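Local structure of glutathione S-transferase (Pseudomonas fluorescens, 3M3M) at residues R90-Q95 and Y151-H156; A163-T168 and P195-M200. The protein binds glutathione and probably acts as a glutathione transferase, joining the thiol of the tripeptide to electrophilic substrates. One frame throughout, in Å; residues are numbered along the deposited sequence. Where two conformers were deposited one is given.

Contact 1: residues R90-Q95 and Y151-H156; sequences RTQVLQ and YLVGEH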
# COMPACT_ATOMS: atom_id res chain seq x y z
N ARG A 90 -1.87 -14.91 11.45
CA ARG A 90 -1.34 -13.55 11.69
C ARG A 90 0.07 -13.47 11.14
O ARG A 90 0.43 -12.43 10.51
CB ARG A 90 -1.31 -13.09 13.16
CG ARG A 90 -0.41 -11.85 13.45
CD ARG A 90 -0.35 -11.43 14.99
NE ARG A 90 0.26 -10.12 15.17
CZ ARG A 90 1.56 -9.91 15.50
NH1 ARG A 90 2.32 -10.91 15.71
NH2 ARG A 90 2.04 -8.68 15.61
N THR A 91 0.86 -14.55 11.31
CA THR A 91 2.26 -14.51 10.81
C THR A 91 2.28 -14.46 9.28
O THR A 91 3.09 -13.71 8.66
CB THR A 91 3.04 -15.75 11.34
OG1 THR A 91 3.01 -15.64 12.77
CG2 THR A 91 4.53 -15.67 10.84
N GLN A 92 1.35 -15.20 8.65
CA GLN A 92 1.33 -15.14 7.19
C GLN A 92 0.93 -13.78 6.65
O GLN A 92 1.42 -13.38 5.60
CB GLN A 92 0.44 -16.23 6.57
CG GLN A 92 1.21 -17.62 6.86
CD GLN A 92 0.49 -18.86 6.47
OE1 GLN A 92 -0.67 -19.07 6.82
NE2 GLN A 92 1.24 -19.80 5.81
N VAL A 93 -0.04 -13.14 7.31
CA VAL A 93 -0.38 -11.75 6.93
C VAL A 93 0.89 -10.86 7.03
O VAL A 93 1.21 -10.11 6.10
CB VAL A 93 -1.54 -11.23 7.81
CG1 VAL A 93 -1.62 -9.66 7.77
CG2 VAL A 93 -2.83 -11.96 7.37
N LEU A 94 1.65 -10.99 8.13
CA LEU A 94 2.87 -10.13 8.32
C LEU A 94 3.89 -10.53 7.29
O LEU A 94 4.54 -9.67 6.77
CB LEU A 94 3.49 -10.28 9.74
CG LEU A 94 2.51 -9.70 10.80
CD1 LEU A 94 3.06 -10.02 12.21
CD2 LEU A 94 2.42 -8.15 10.66
N GLN A 95 3.96 -11.81 6.91
CA GLN A 95 4.93 -12.23 5.89
C GLN A 95 4.66 -11.45 4.60
O GLN A 95 5.57 -10.94 4.02
CB GLN A 95 4.72 -13.75 5.67
CG GLN A 95 5.44 -14.31 4.50
CD GLN A 95 4.92 -15.72 4.26
OE1 GLN A 95 5.32 -16.69 4.92
NE2 GLN A 95 3.97 -15.84 3.30
N TYR A 151 -7.29 -15.12 -1.77
CA TYR A 151 -6.61 -13.93 -1.16
C TYR A 151 -5.22 -14.43 -0.77
O TYR A 151 -4.91 -15.64 -0.95
CB TYR A 151 -7.34 -13.43 0.09
CG TYR A 151 -8.67 -12.81 -0.30
CD1 TYR A 151 -8.73 -11.53 -0.87
CD2 TYR A 151 -9.84 -13.51 -0.12
CE1 TYR A 151 -9.99 -10.96 -1.24
CE2 TYR A 151 -11.09 -12.96 -0.52
CZ TYR A 151 -11.14 -11.69 -1.04
OH TYR A 151 -12.40 -11.14 -1.34
N LEU A 152 -4.35 -13.51 -0.35
CA LEU A 152 -2.96 -13.98 -0.11
C LEU A 152 -2.89 -14.94 1.04
O LEU A 152 -2.01 -15.84 1.01
CB LEU A 152 -2.01 -12.75 0.12
CG LEU A 152 -1.86 -12.01 -1.22
CD1 LEU A 152 -1.25 -10.65 -0.86
CD2 LEU A 152 -0.97 -12.75 -2.21
N VAL A 153 -3.77 -14.76 2.04
CA VAL A 153 -3.78 -15.63 3.20
C VAL A 153 -5.14 -16.35 3.20
O VAL A 153 -6.14 -15.80 3.70
CB VAL A 153 -3.51 -14.90 4.53
CG1 VAL A 153 -3.51 -15.87 5.75
CG2 VAL A 153 -2.08 -14.12 4.51
N GLY A 154 -5.17 -17.52 2.54
CA GLY A 154 -6.39 -18.32 2.50
C GLY A 154 -7.60 -17.65 1.89
O GLY A 154 -7.53 -17.07 0.80
N GLU A 155 -8.74 -17.84 2.56
CA GLU A 155 -10.03 -17.42 2.02
C GLU A 155 -10.49 -16.13 2.53
O GLU A 155 -11.71 -15.82 2.34
CB GLU A 155 -11.12 -18.50 2.44
CG GLU A 155 -10.90 -19.85 1.82
CD GLU A 155 -11.45 -19.91 0.38
OE1 GLU A 155 -12.45 -19.18 0.07
OE2 GLU A 155 -10.94 -20.71 -0.44
N HIS A 156 -9.67 -15.38 3.31
CA HIS A 156 -10.22 -14.20 3.96
C HIS A 156 -9.34 -12.98 3.52
O HIS A 156 -8.11 -13.00 3.67
CB HIS A 156 -10.20 -14.33 5.48
CG HIS A 156 -11.08 -15.46 5.96
ND1 HIS A 156 -12.45 -15.34 6.01
CD2 HIS A 156 -10.80 -16.76 6.25
CE1 HIS A 156 -12.99 -16.48 6.42
NE2 HIS A 156 -12.01 -17.37 6.56
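Val153 is the one residue of 151-156 that touches 90-95, and its isopropyl group meets the flank of the helix at Gln92 and Val93. At the branch point, CB of Val153 lies 4.1 Å from Val93 CG2. Of the two methyls, CG1 lies 4.1 Å from Gln92 CB, the aliphatic root of an exposed side chain. CG2 does most of the work. It lies anti to the carbonyl carbon of Val153 and is thereby turned onto the helix backbone, where it comes to 3.6 Å from Val93 N and 3.7 Å from Gln92 C. The same methyl meets Val93 CG2 at 3.7 Å, with the two valine side chains crossing at about a right angle.

No hydrogen bond joins the segments; the contact is van der Waals, a methyl set against the helix backbone and the Val93 side chain. Leu89 and Trp96 of the same helix extend the surface under Val153, while Val93 also packs on Leu83, Pro84 and Ile159, which help to bury it. Behind Val153 the chain reverses in a type II' beta turn from Val153 to His156, where Gly154 adopts the positive phi (60°) of the turn's second position. The arrangement is a turn pressed by one valine against a long helix, within the all-helical C-terminal domain of the glutathione transferase fold and away from the glutathione site.

Contact 2: residues A163-T168 and P195-M200; sequences ALYAYT and PRHVPM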
# COMPACT_ATOMS: atom_id res chain seq x y z
N ALA A 163 -2.32 -4.18 1.73
CA ALA A 163 -0.91 -3.70 1.55
C ALA A 163 -0.44 -3.88 0.09
O ALA A 163 0.25 -3.01 -0.50
CB ALA A 163 -0.01 -4.46 2.55
N LEU A 164 -0.70 -5.07 -0.50
CA LEU A 164 -0.22 -5.35 -1.88
C LEU A 164 -1.14 -4.76 -2.97
O LEU A 164 -0.65 -4.50 -4.10
CB LEU A 164 0.01 -6.86 -2.08
CG LEU A 164 1.36 -7.24 -1.37
CD1 LEU A 164 1.45 -8.59 -0.96
CD2 LEU A 164 2.52 -6.89 -2.26
N TYR A 165 -2.44 -4.52 -2.68
CA TYR A 165 -3.32 -3.98 -3.70
C TYR A 165 -2.95 -2.55 -4.00
O TYR A 165 -3.08 -2.13 -5.16
CB TYR A 165 -4.75 -4.02 -3.18
CG TYR A 165 -5.77 -3.48 -4.16
CD1 TYR A 165 -6.25 -4.31 -5.24
CD2 TYR A 165 -6.21 -2.17 -4.04
CE1 TYR A 165 -7.15 -3.79 -6.17
CE2 TYR A 165 -7.12 -1.64 -5.02
CZ TYR A 165 -7.53 -2.45 -6.04
OH TYR A 165 -8.43 -1.90 -6.98
N ALA A 166 -2.48 -1.82 -2.97
CA ALA A 166 -2.34 -0.37 -3.12
C ALA A 166 -1.46 -0.00 -4.33
O ALA A 166 -1.89 0.84 -5.13
CB ALA A 166 -1.78 0.29 -1.80
N TYR A 167 -0.26 -0.58 -4.47
CA TYR A 167 0.48 -0.27 -5.64
C TYR A 167 0.21 -1.29 -6.77
O TYR A 167 0.42 -0.92 -7.94
CB TYR A 167 2.01 -0.31 -5.34
CG TYR A 167 2.41 1.01 -4.66
CD1 TYR A 167 2.53 2.19 -5.44
CD2 TYR A 167 2.75 1.01 -3.32
CE1 TYR A 167 2.93 3.43 -4.79
CE2 TYR A 167 3.20 2.20 -2.68
CZ TYR A 167 3.29 3.38 -3.43
OH TYR A 167 3.67 4.60 -2.74
N THR A 168 -0.12 -2.52 -6.43
CA THR A 168 -0.28 -3.44 -7.60
C THR A 168 -1.41 -2.93 -8.54
O THR A 168 -1.27 -3.04 -9.74
CB THR A 168 -0.57 -4.86 -7.15
OG1 THR A 168 0.49 -5.33 -6.29
CG2 THR A 168 -0.64 -5.83 -8.39
N PRO A 195 -18.05 -4.56 -0.53
CA PRO A 195 -19.07 -3.53 -0.63
C PRO A 195 -18.63 -2.14 -0.09
O PRO A 195 -19.24 -1.12 -0.50
CB PRO A 195 -20.24 -4.13 0.14
CG PRO A 195 -19.58 -5.16 1.11
CD PRO A 195 -18.45 -5.75 0.26
N ARG A 196 -17.58 -2.09 0.73
CA ARG A 196 -17.12 -0.82 1.30
C ARG A 196 -15.83 -0.37 0.64
O ARG A 196 -15.24 0.65 1.11
CB ARG A 196 -16.93 -0.94 2.82
CG ARG A 196 -18.22 -1.26 3.58
CD ARG A 196 -18.01 -1.06 5.07
NE ARG A 196 -17.59 0.34 5.36
CZ ARG A 196 -18.42 1.35 5.60
NH1 ARG A 196 -19.76 1.10 5.68
NH2 ARG A 196 -17.96 2.58 5.78
N HIS A 197 -15.48 -1.03 -0.48
CA HIS A 197 -14.21 -0.67 -1.19
C HIS A 197 -14.29 0.84 -1.58
O HIS A 197 -15.42 1.35 -1.97
CB HIS A 197 -14.00 -1.50 -2.43
CG HIS A 197 -12.71 -1.15 -3.14
ND1 HIS A 197 -11.49 -1.48 -2.60
CD2 HIS A 197 -12.44 -0.52 -4.32
CE1 HIS A 197 -10.51 -1.09 -3.42
NE2 HIS A 197 -11.06 -0.47 -4.46
N VAL A 198 -13.15 1.55 -1.52
CA VAL A 198 -13.07 2.94 -2.13
C VAL A 198 -11.84 2.96 -3.00
O VAL A 198 -10.82 2.26 -2.67
CB VAL A 198 -12.96 4.06 -1.02
CG1 VAL A 198 -14.26 4.11 -0.12
CG2 VAL A 198 -11.69 3.89 -0.05
N PRO A 199 -11.89 3.70 -4.12
CA PRO A 199 -10.77 3.88 -5.01
C PRO A 199 -9.75 4.85 -4.45
O PRO A 199 -9.99 5.55 -3.46
CB PRO A 199 -11.39 4.47 -6.30
CG PRO A 199 -12.53 5.34 -5.75
CD PRO A 199 -13.03 4.54 -4.50
N MSE A 200 -8.56 4.83 -5.08
CA MSE A 200 -7.48 5.69 -4.63
C MSE A 200 -7.88 7.15 -4.74
O MSE A 200 -7.76 7.92 -3.78
CB MSE A 200 -6.27 5.48 -5.56
CG MSE A 200 -5.18 6.40 -5.16
SE MSE A 200 -3.59 5.90 -6.41
CE MSE A 200 -2.44 5.00 -5.05
O HOH W 1 -9.71 0.48 -6.77
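Tyr165 and His197 provide the aromatic part of this contact, their side chains approaching from opposite directions and their rings meeting obliquely. The ring planes are almost perpendicular, at 89°, with centroids 5.6 Å apart. His197 CE1 comes to 3.8 Å from Tyr165 CE2, which lies at the edge of the imidazole, near its plane. Both rings are carried across the gap by side chains with CG anti to the backbone N (chi1 180° for Tyr165, -179° for His197).

The polar link is indirect. One water lies in the plane of each ring, at its edge, and bridges the two groups, 2.7 Å from Tyr165 OH and 2.8 Å from His197 NE2. Gln192 NE2 also hydrogen-bonds to the phenol oxygen, so this buried polar atom has a protein partner as well as the water.

A looser van der Waals approach brings selenomethionine Met200 to the helix: its chain is extended as far as SE, then bends, and CE ends 4.2 Å from Ala166 O. That carbonyl also accepts a hydrogen bond from His169 ND1.

Within helix 159-168, Thr168 N and Thr168 OG1 reach Leu164 O from opposite faces of the carbonyl plane, the hydroxyl at 2.6 Å.

Tyr167, whose CB points away from 195-200, touches bound glutathione. Tyr16 packs on both Tyr165 and His197, and helix 182-192 covers Tyr165. Val198 O accepts from Tyr16 OH and Lys19 NZ bonds to Pro199 O and Met200 O, so the loop is held to helix 13-24 of the N-terminal domain while its side chains reach helix 159-168.

How the contacts relate
Both contacts set a loop against a helix and both are largely buried, but contact 1 lies nearer the periphery, about 15 Å from the centre of the chain against 8 Å for contact 2. Contact 1 is van der Waals contact of valine methyls with each other and with the helix backbone, with the exposed Gln92 at its margin; contact 2 mixes aromatic packing with a water bridge, close to the glutathione pocket and to the N-terminal domain. They follow one another along the chain without sharing a segment. Helix 159-168 links them: it begins just after the loop of contact 1 and carries 163-168, and Leu152 CD1 packs against Leu164 CD1 at 3.4 Å.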